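Local atomic coordinates of nickel ABC transporter (Nickel-binding protein) (Bacillus halodurans, PDB entry 3T66), a protein that probably serves as the extracellular solute-binding component of an ABC importer, named for nickel, in a family generally assigned to peptide transport. Residues 67-72 with 127-132; 243-248 with 449-454; 402-407 with 417-422. All coordinates share one frame; numbering follows the deposited sequence.

Contact 1. Residues 67-72 with 127-132; sequences DGQHWT and KEPFPE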
loop_
_atom_site.group_PDB
_atom_site.type_symbol
_atom_site.label_atom_id
_atom_site.label_comp_id
_atom_site.label_asym_id
_atom_site.label_seq_id
_atom_site.Cartn_x
_atom_site.Cartn_y
_atom_site.Cartn_z
ATOM N N ASP A 67 -21.149 18.217 0.620
ATOM C CA ASP A 67 -21.425 17.630 -0.696
ATOM C C ASP A 67 -20.239 16.954 -1.388
ATOM O O ASP A 67 -20.398 16.532 -2.520
ATOM C CB ASP A 67 -21.791 18.769 -1.637
ATOM C CG ASP A 67 -20.592 19.738 -1.881
ATOM O OD1 ASP A 67 -19.531 19.674 -1.174
ATOM O OD2 ASP A 67 -20.712 20.599 -2.778
ATOM N N GLY A 68 -19.040 16.960 -0.791
ATOM C CA GLY A 68 -17.867 16.334 -1.414
ATOM C C GLY A 68 -17.191 17.146 -2.509
ATOM O O GLY A 68 -16.189 16.722 -3.103
ATOM N N GLN A 69 -17.730 18.321 -2.792
ATOM C CA GLN A 69 -17.129 19.178 -3.801
ATOM C C GLN A 69 -16.562 20.443 -3.171
ATOM O O GLN A 69 -15.467 20.894 -3.528
ATOM C CB GLN A 69 -18.144 19.531 -4.870
ATOM C CG GLN A 69 -17.570 20.462 -5.922
ATOM C CD GLN A 69 -18.337 20.458 -7.228
ATOM O OE1 GLN A 69 -17.848 20.954 -8.234
ATOM N NE2 GLN A 69 -19.530 19.888 -7.219
ATOM N N HIS A 70 -17.301 21.008 -2.228
ATOM C CA HIS A 70 -16.808 22.159 -1.503
ATOM C C HIS A 70 -16.296 21.686 -0.167
ATOM O O HIS A 70 -17.063 21.226 0.690
ATOM C CB HIS A 70 -17.881 23.236 -1.401
ATOM C CG HIS A 70 -18.462 23.590 -2.733
ATOM N ND1 HIS A 70 -18.011 24.656 -3.489
ATOM C CD2 HIS A 70 -19.419 22.983 -3.472
ATOM C CE1 HIS A 70 -18.681 24.705 -4.624
ATOM N NE2 HIS A 70 -19.532 23.691 -4.645
ATOM N N TRP A 71 -14.973 21.766 -0.056
ATOM C CA TRP A 71 -14.241 21.239 1.059
ATOM C C TRP A 71 -13.708 22.380 1.846
ATOM O O TRP A 71 -13.309 23.388 1.272
ATOM C CB TRP A 71 -13.053 20.434 0.567
ATOM C CG TRP A 71 -13.455 19.249 -0.110
ATOM C CD1 TRP A 71 -13.715 19.114 -1.442
ATOM C CD2 TRP A 71 -13.707 17.998 0.489
ATOM N NE1 TRP A 71 -14.096 17.842 -1.711
ATOM C CE2 TRP A 71 -14.105 17.122 -0.546
ATOM C CE3 TRP A 71 -13.642 17.520 1.806
ATOM C CZ2 TRP A 71 -14.441 15.771 -0.312
ATOM C CZ3 TRP A 71 -13.970 16.160 2.055
ATOM C CH2 TRP A 71 -14.359 15.303 0.992
ATOM N N THR A 72 -13.650 22.216 3.158
ATOM C CA THR A 72 -13.116 23.252 4.016
ATOM C C THR A 72 -12.070 22.656 4.913
ATOM O O THR A 72 -12.352 21.685 5.620
ATOM C CB THR A 72 -14.225 23.808 4.919
ATOM O OG1 THR A 72 -15.071 24.667 4.153
ATOM C CG2 THR A 72 -13.630 24.568 6.094
ATOM N N LYS A 127 -13.043 19.803 -9.159
ATOM C CA LYS A 127 -13.697 20.016 -10.458
ATOM C C LYS A 127 -15.182 19.616 -10.476
ATOM O O LYS A 127 -16.110 20.350 -11.057
ATOM C CB LYS A 127 -12.878 19.348 -11.531
ATOM C CG LYS A 127 -11.611 20.190 -11.789
ATOM C CD LYS A 127 -10.344 19.381 -12.144
ATOM C CE LYS A 127 -9.206 20.301 -12.541
ATOM N NZ LYS A 127 -8.137 19.443 -13.107
ATOM N N GLU A 128 -15.355 18.525 -9.726
ATOM C CA GLU A 128 -16.557 17.723 -9.564
ATOM C C GLU A 128 -16.543 17.074 -8.172
ATOM O O GLU A 128 -15.482 16.887 -7.573
ATOM C CB GLU A 128 -16.544 16.572 -10.576
ATOM C CG GLU A 128 -15.390 15.539 -10.391
ATOM C CD GLU A 128 -15.322 14.511 -11.528
ATOM O OE1 GLU A 128 -15.313 13.293 -11.246
ATOM O OE2 GLU A 128 -15.270 14.902 -12.725
ATOM N N PRO A 129 -17.715 16.647 -7.691
ATOM C CA PRO A 129 -17.761 15.978 -6.406
ATOM C C PRO A 129 -16.723 14.855 -6.335
ATOM O O PRO A 129 -16.734 13.922 -7.149
ATOM C CB PRO A 129 -19.175 15.391 -6.377
ATOM C CG PRO A 129 -19.962 16.230 -7.352
ATOM C CD PRO A 129 -18.988 16.523 -8.428
ATOM N N PHE A 130 -15.845 14.961 -5.352
ATOM C CA PHE A 130 -14.734 14.055 -5.164
ATOM C C PHE A 130 -14.769 13.566 -3.709
ATOM O O PHE A 130 -14.125 14.131 -2.824
ATOM C CB PHE A 130 -13.446 14.828 -5.453
ATOM C CG PHE A 130 -12.221 13.965 -5.596
ATOM C CD1 PHE A 130 -10.983 14.548 -5.842
ATOM C CD2 PHE A 130 -12.285 12.586 -5.462
ATOM C CE1 PHE A 130 -9.837 13.773 -6.000
ATOM C CE2 PHE A 130 -11.126 11.802 -5.611
ATOM C CZ PHE A 130 -9.910 12.397 -5.880
ATOM N N PRO A 131 -15.563 12.536 -3.444
ATOM C CA PRO A 131 -15.752 12.086 -2.086
ATOM C C PRO A 131 -14.459 11.652 -1.508
ATOM O O PRO A 131 -14.259 11.771 -0.305
ATOM C CB PRO A 131 -16.623 10.867 -2.237
ATOM C CG PRO A 131 -17.415 11.143 -3.424
ATOM C CD PRO A 131 -16.505 11.895 -4.373
ATOM N N GLU A 132 -13.556 11.156 -2.336
ATOM C CA GLU A 132 -12.348 10.637 -1.752
ATOM C C GLU A 132 -11.245 11.651 -1.802
ATOM O O GLU A 132 -10.082 11.299 -1.673
ATOM C CB GLU A 132 -11.965 9.281 -2.338
ATOM C CG GLU A 132 -12.196 9.079 -3.824
ATOM C CD GLU A 132 -13.648 8.697 -4.240
ATOM O OE1 GLU A 132 -13.904 7.495 -4.568
ATOM O OE2 GLU A 132 -14.504 9.609 -4.281
#
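Phe130 N donates to Gly68 O across 2.9 Å, a nearly straight bond (163° at the hydrogen) that ties the turn before strand 70-75 to the loop following strand 121-126. The same oxygen takes a second, weak and bent bond from Trp71 NE1. Within the turn, which directly precedes the strand, Asp67 OD1 accepts from Gln69 N to make an Asx turn and from His70 N to complete an Asx motif, each at 2.8 Å.

Around these bonds the contacts are van der Waals ones. The indole of Trp71 turns its edge, near the ring plane, to two carbonyl oxygens, with CZ2 close to Phe130 O and CH2 3.8 Å from Pro131 O, while Phe133 meets the ring from outside the contact. With CG opposite the main-chain nitrogen (chi1 178°), Gln69 runs out extended, its CB passing 3.9 Å from Pro129 CA and its terminal amide lying by the proline ring. An alanine here keeps only CB by Pro129 CA; without the rest of the chain the Pro129 ring and the 127-128 backbone would probably lose their cover on that side.

With a single strong backbone bond and otherwise mostly side chain against main chain, the chemistry implies that the fastening depends more on loop conformation than on matched side-chain pairs.

Contact 2. Residues 243-248 with 449-454; sequences NLTMNL and KIHSFL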
loop_
_atom_site.group_PDB
_atom_site.type_symbol
_atom_site.label_atom_id
_atom_site.label_comp_id
_atom_site.label_asym_id
_atom_site.label_seq_id
_atom_site.Cartn_x
_atom_site.Cartn_y
_atom_site.Cartn_z
ATOM N N ASN A 243 -3.235 -12.146 -4.709
ATOM C CA ASN A 243 -4.381 -12.994 -4.910
ATOM C C ASN A 243 -4.337 -13.761 -6.200
ATOM O O ASN A 243 -3.577 -13.439 -7.121
ATOM C CB ASN A 243 -5.648 -12.134 -4.924
ATOM C CG ASN A 243 -5.621 -11.085 -6.014
ATOM O OD1 ASN A 243 -5.466 -11.391 -7.195
ATOM N ND2 ASN A 243 -5.760 -9.826 -5.616
ATOM N N LEU A 244 -5.189 -14.766 -6.275
ATOM C CA LEU A 244 -5.619 -15.304 -7.567
ATOM C C LEU A 244 -6.813 -14.497 -8.056
ATOM O O LEU A 244 -7.930 -14.703 -7.588
ATOM C CB LEU A 244 -6.032 -16.782 -7.456
ATOM C CG LEU A 244 -5.004 -17.786 -6.954
ATOM C CD1 LEU A 244 -5.575 -19.187 -6.958
ATOM C CD2 LEU A 244 -3.820 -17.677 -7.838
ATOM N N THR A 245 -6.584 -13.584 -8.989
ATOM C CA THR A 245 -7.694 -12.920 -9.662
ATOM C C THR A 245 -8.343 -13.869 -10.691
ATOM O O THR A 245 -7.648 -14.387 -11.578
ATOM C CB THR A 245 -7.222 -11.645 -10.367
ATOM O OG1 THR A 245 -6.767 -10.694 -9.393
ATOM C CG2 THR A 245 -8.348 -11.033 -11.211
ATOM N N MET A 246 -9.660 -14.057 -10.580
ATOM C CA MET A 246 -10.462 -14.964 -11.432
ATOM C C MET A 246 -11.073 -14.310 -12.663
ATOM O O MET A 246 -11.209 -13.096 -12.709
ATOM C CB MET A 246 -11.584 -15.562 -10.600
ATOM C CG MET A 246 -11.053 -16.177 -9.332
ATOM S SD MET A 246 -12.356 -16.773 -8.291
ATOM C CE MET A 246 -11.434 -17.704 -7.070
ATOM N N ASN A 247 -11.424 -15.121 -13.659
ATOM C CA ASN A 247 -12.081 -14.647 -14.885
ATOM C C ASN A 247 -13.505 -15.222 -15.026
ATOM O O ASN A 247 -13.682 -16.317 -15.560
ATOM C CB ASN A 247 -11.256 -14.999 -16.117
ATOM C CG ASN A 247 -11.920 -14.567 -17.430
ATOM O OD1 ASN A 247 -13.061 -14.083 -17.446
ATOM N ND2 ASN A 247 -11.194 -14.739 -18.547
ATOM N N LEU A 248 -14.503 -14.462 -14.573
ATOM C CA LEU A 248 -15.884 -14.914 -14.554
ATOM C C LEU A 248 -16.599 -15.009 -15.924
ATOM O O LEU A 248 -17.755 -15.463 -16.006
ATOM C CB LEU A 248 -16.689 -14.002 -13.656
ATOM C CG LEU A 248 -16.243 -13.648 -12.250
ATOM C CD1 LEU A 248 -17.422 -12.893 -11.635
ATOM C CD2 LEU A 248 -15.902 -14.884 -11.473
ATOM N N LYS A 449 -17.357 -15.110 -2.998
ATOM C CA LYS A 449 -15.969 -15.451 -3.338
ATOM C C LYS A 449 -15.468 -14.910 -4.662
ATOM O O LYS A 449 -15.009 -15.668 -5.484
ATOM C CB LYS A 449 -15.772 -16.957 -3.294
ATOM C CG LYS A 449 -14.343 -17.380 -2.991
ATOM C CD LYS A 449 -13.781 -16.741 -1.706
ATOM C CE LYS A 449 -14.220 -17.505 -0.447
ATOM N NZ LYS A 449 -13.672 -16.951 0.828
ATOM N N ILE A 450 -15.536 -13.604 -4.874
ATOM C CA ILE A 450 -15.110 -13.067 -6.156
ATOM C C ILE A 450 -13.612 -13.127 -6.445
ATOM O O ILE A 450 -13.227 -13.278 -7.576
ATOM C CB ILE A 450 -15.726 -11.710 -6.486
ATOM C CG1 ILE A 450 -17.080 -11.916 -7.133
ATOM C CG2 ILE A 450 -14.917 -10.977 -7.507
ATOM C CD1 ILE A 450 -18.200 -11.747 -6.234
ATOM N N HIS A 451 -12.718 -13.105 -5.494
ATOM C CA HIS A 451 -11.409 -13.635 -5.894
ATOM C C HIS A 451 -10.805 -14.401 -4.747
ATOM O O HIS A 451 -11.451 -14.584 -3.725
ATOM C CB HIS A 451 -10.490 -12.531 -6.327
ATOM C CG HIS A 451 -11.002 -11.717 -7.469
ATOM N ND1 HIS A 451 -11.082 -12.209 -8.754
ATOM C CD2 HIS A 451 -11.408 -10.422 -7.535
ATOM C CE1 HIS A 451 -11.512 -11.254 -9.564
ATOM N NE2 HIS A 451 -11.714 -10.159 -8.851
ATOM N N SER A 452 -9.578 -14.862 -4.883
ATOM C CA SER A 452 -9.005 -15.569 -3.760
ATOM C C SER A 452 -7.878 -14.747 -3.255
ATOM O O SER A 452 -6.948 -14.477 -4.000
ATOM C CB SER A 452 -8.482 -16.951 -4.162
ATOM O OG SER A 452 -8.161 -17.733 -3.007
ATOM N N PHE A 453 -7.942 -14.353 -1.993
ATOM C CA PHE A 453 -6.881 -13.523 -1.449
ATOM C C PHE A 453 -5.932 -14.366 -0.655
ATOM O O PHE A 453 -6.328 -15.003 0.324
ATOM C CB PHE A 453 -7.450 -12.349 -0.658
ATOM C CG PHE A 453 -8.239 -11.433 -1.505
ATOM C CD1 PHE A 453 -7.592 -10.507 -2.329
ATOM C CD2 PHE A 453 -9.606 -11.565 -1.583
ATOM C CE1 PHE A 453 -8.307 -9.657 -3.182
ATOM C CE2 PHE A 453 -10.354 -10.745 -2.435
ATOM C CZ PHE A 453 -9.700 -9.783 -3.246
ATOM N N LEU A 454 -4.680 -14.372 -1.121
ATOM C CA LEU A 454 -3.619 -15.228 -0.619
ATOM C C LEU A 454 -2.841 -14.617 0.520
ATOM O O LEU A 454 -3.038 -14.967 1.682
ATOM C CB LEU A 454 -2.676 -15.532 -1.761
ATOM C CG LEU A 454 -3.400 -16.176 -2.930
ATOM C CD1 LEU A 454 -2.475 -16.183 -4.151
ATOM C CD2 LEU A 454 -3.821 -17.576 -2.525
#
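His451 ND1 accepts the backbone N-H of Met246 at 3.0 Å in a nearly straight bond, so an imidazole nitrogen takes up a strand amide; the donor sits 22° out of the ring plane. This is an acceptor role that would leave ND1 unprotonated. The torsion that sets CG beside the backbone N (chi1 -59°) brings the ring along Thr245, whose CG2 lies 3.6 Å from His451 CE1, and Ile450 CG2 packs over one face of the imidazole, offset toward the rim. Met246 slides past the histidine in the opposite direction, its extended thioether carrying SD to 3.7 Å from Ile450 O.

Further along, Ser452 N donates to Leu244 O at 3.2 Å and carries the hydrogen-bonded antiparallel pairing of these two residues; the return bond from Leu244 N to Ser452 O is bent and less certain. Next to it stands the non-hydrogen-bonded pair of Asn243 and Phe453, whose side chains run side by side, the amide nearly perpendicular to the ring (88°) and Asn243 ND2 3.5 Å from Phe453 CE1. Thr245 OG1 donates to Asn243 OD1 at 2.6 Å. On the face of Leu244 and Ser452, Ser452 OG is bonded to Asp263; Leu244 CG also meets Leu454 CD1.

Strand 381-387 pairs with the other edge of strand 240-246, making the latter an interior strand of a buried antiparallel sheet portion, where the ring nitrogen of His451 appears to replace a main-chain acceptor for Met246 N.

Contact 3. Residues 402-407 with 417-422; sequences YHPTGA and ELTGII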
loop_
_atom_site.group_PDB
_atom_site.type_symbol
_atom_site.label_atom_id
_atom_site.label_comp_id
_atom_site.label_asym_id
_atom_site.label_seq_id
_atom_site.Cartn_x
_atom_site.Cartn_y
_atom_site.Cartn_z
ATOM N N TYR A 402 -14.261 -4.059 -9.458
ATOM C CA TYR A 402 -15.530 -4.721 -9.255
ATOM C C TYR A 402 -16.684 -4.067 -9.964
ATOM O O TYR A 402 -17.621 -4.739 -10.346
ATOM C CB TYR A 402 -15.810 -4.790 -7.766
ATOM C CG TYR A 402 -14.826 -5.660 -7.057
ATOM C CD1 TYR A 402 -14.857 -7.051 -7.236
ATOM C CD2 TYR A 402 -13.854 -5.107 -6.224
ATOM C CE1 TYR A 402 -13.956 -7.879 -6.597
ATOM C CE2 TYR A 402 -12.938 -5.915 -5.576
ATOM C CZ TYR A 402 -12.996 -7.314 -5.765
ATOM O OH TYR A 402 -12.102 -8.152 -5.136
ATOM N N HIS A 403 -16.645 -2.753 -10.134
ATOM C CA HIS A 403 -17.757 -2.113 -10.803
ATOM C C HIS A 403 -17.732 -2.441 -12.295
ATOM O O HIS A 403 -16.665 -2.458 -12.888
ATOM C CB HIS A 403 -17.746 -0.625 -10.574
ATOM C CG HIS A 403 -18.926 0.060 -11.163
ATOM N ND1 HIS A 403 -19.110 0.176 -12.527
ATOM C CD2 HIS A 403 -19.999 0.641 -10.587
ATOM C CE1 HIS A 403 -20.245 0.806 -12.764
ATOM N NE2 HIS A 403 -20.797 1.112 -11.604
ATOM N N PRO A 404 -18.906 -2.738 -12.900
ATOM C CA PRO A 404 -19.021 -2.971 -14.359
ATOM C C PRO A 404 -18.132 -2.045 -15.202
ATOM O O PRO A 404 -17.477 -2.505 -16.112
ATOM C CB PRO A 404 -20.507 -2.673 -14.650
ATOM C CG PRO A 404 -21.237 -2.817 -13.300
ATOM C CD PRO A 404 -20.189 -3.004 -12.212
ATOM N N THR A 405 -18.103 -0.757 -14.869
ATOM C CA THR A 405 -17.349 0.256 -15.598
ATOM C C THR A 405 -15.855 0.263 -15.225
ATOM O O THR A 405 -15.059 0.978 -15.818
ATOM C CB THR A 405 -17.959 1.665 -15.311
ATOM N N GLY A 406 -15.491 -0.506 -14.235
ATOM C CA GLY A 406 -14.187 -0.353 -13.665
ATOM C C GLY A 406 -13.008 -0.546 -14.569
ATOM O O GLY A 406 -12.925 -1.482 -15.310
ATOM N N ALA A 407 -12.039 0.324 -14.402
ATOM C CA ALA A 407 -10.895 0.433 -15.269
ATOM C C ALA A 407 -10.093 -0.819 -15.269
ATOM O O ALA A 407 -9.520 -1.192 -16.264
ATOM C CB ALA A 407 -10.048 1.550 -14.823
ATOM N N GLU A 417 -25.949 -6.491 -6.894
ATOM C CA GLU A 417 -25.929 -6.189 -5.454
ATOM C C GLU A 417 -24.655 -5.397 -5.054
ATOM O O GLU A 417 -24.750 -4.268 -4.569
ATOM C CB GLU A 417 -26.146 -7.450 -4.597
ATOM C CG GLU A 417 -25.566 -7.364 -3.192
ATOM C CD GLU A 417 -26.207 -8.333 -2.194
ATOM O OE1 GLU A 417 -26.552 -7.853 -1.095
ATOM O OE2 GLU A 417 -26.363 -9.560 -2.479
ATOM N N LEU A 418 -23.485 -5.987 -5.306
ATOM C CA LEU A 418 -22.195 -5.303 -5.253
ATOM C C LEU A 418 -22.150 -3.924 -5.929
ATOM O O LEU A 418 -21.810 -2.922 -5.300
ATOM C CB LEU A 418 -21.093 -6.187 -5.844
ATOM C CG LEU A 418 -19.650 -5.739 -5.635
ATOM C CD1 LEU A 418 -19.362 -5.409 -4.192
ATOM C CD2 LEU A 418 -18.720 -6.842 -6.063
ATOM N N THR A 419 -22.474 -3.874 -7.205
ATOM C CA THR A 419 -22.576 -2.614 -7.856
ATOM C C THR A 419 -23.444 -1.645 -7.065
ATOM O O THR A 419 -23.171 -0.423 -7.014
ATOM C CB THR A 419 -23.083 -2.827 -9.215
ATOM O OG1 THR A 419 -22.156 -3.714 -9.868
ATOM C CG2 THR A 419 -23.226 -1.458 -9.976
ATOM N N GLY A 420 -24.455 -2.201 -6.401
ATOM C CA GLY A 420 -25.315 -1.401 -5.531
ATOM C C GLY A 420 -24.456 -0.626 -4.545
ATOM O O GLY A 420 -24.516 0.607 -4.438
ATOM N N ILE A 421 -23.620 -1.368 -3.834
ATOM C CA ILE A 421 -22.890 -0.813 -2.728
ATOM C C ILE A 421 -21.899 0.182 -3.266
ATOM O O ILE A 421 -21.837 1.322 -2.804
ATOM C CB ILE A 421 -22.211 -1.909 -1.929
ATOM C CG1 ILE A 421 -23.249 -2.943 -1.494
ATOM C CG2 ILE A 421 -21.564 -1.306 -0.716
ATOM C CD1 ILE A 421 -22.672 -4.196 -0.876
ATOM N N ILE A 422 -21.157 -0.238 -4.279
ATOM C CA ILE A 422 -20.083 0.611 -4.808
ATOM C C ILE A 422 -20.678 1.928 -5.256
ATOM O O ILE A 422 -20.150 2.976 -4.934
ATOM C CB ILE A 422 -19.199 -0.083 -5.886
ATOM C CG1 ILE A 422 -18.467 -1.270 -5.242
ATOM C CG2 ILE A 422 -18.224 0.928 -6.523
ATOM C CD1 ILE A 422 -18.042 -2.376 -6.206
#
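Ile422 CD1 presses on Tyr402 CB at 3.6 Å, and Leu418 CD2 reaches the same carbon at 3.9 Å, so two side chains one helical turn apart close on the root of the tyrosine. Leu418 CD2 also comes within 4.0 Å of Tyr402 CD1, approaching the ring obliquely. The far end of the ring leads off elsewhere, and its OH is hydrogen-bonded to Tyr397 OH.

Beside this apolar patch, Thr419 turns both its branches to the loop. Its methyl, CG2, stands 3.9 Å from His403 NE2, the two side chains crossing at about a right angle. On the other branch, Thr419 OG1 lies against CD of the Pro404 ring. That hydroxyl is not left to the proline, since Thr419 OG1 is hydrogen-bonded to Asp415 O, one turn back, which fixes the branch. Ile422 CG2 adds a contact at the edge of the imidazole.

The elements joined are consecutive: helix 395-402 ends at Tyr402, and the chain then makes a type I beta turn from His403 to Gly406 before returning into helix 416-426, which packs back on the turn.

The next shell explains how the histidine is held. Its CG lies opposite the backbone N (chi1 -176°), and this rotation brings ND1 round to accept from Thr405 N at 2.7 Å, with the donor almost in the ring plane. Pro404 CD lies over one face of the imidazole, 3.3 Å above its plane and offset toward the rim. The turn is closed by Gly406 N donating to His403 O at 2.6 Å, and that oxygen is also bonded by Asn409 ND2. Farther out, helix 431-447 adjoins the apolar side, Ile445 touching Tyr402 and Tyr444 touching Leu418.

Contact 2 is a buried pairing of strands, whereas contacts 1 and 3 are partly buried meetings that involve loops. Their chemistry follows: contact 2 combines backbone bonds with a histidine acceptor, contact 1 relies on one strong loop-to-loop bond, and contact 3 is held across its interface by apolar and van der Waals packing, its polar bonds lying within the segments or leading elsewhere. Contacts 2 and 3 touch, because Tyr402 packs on Ile450, His451 and Phe453, and contact 3 is nested inside the chain loop that contact 2 closes. Contact 1 lies apart, at one end of the four-stranded sheet, where the loops before strand 70-75 and after strand 121-126 meet, its nearest atoms about 8 Å from contact 3.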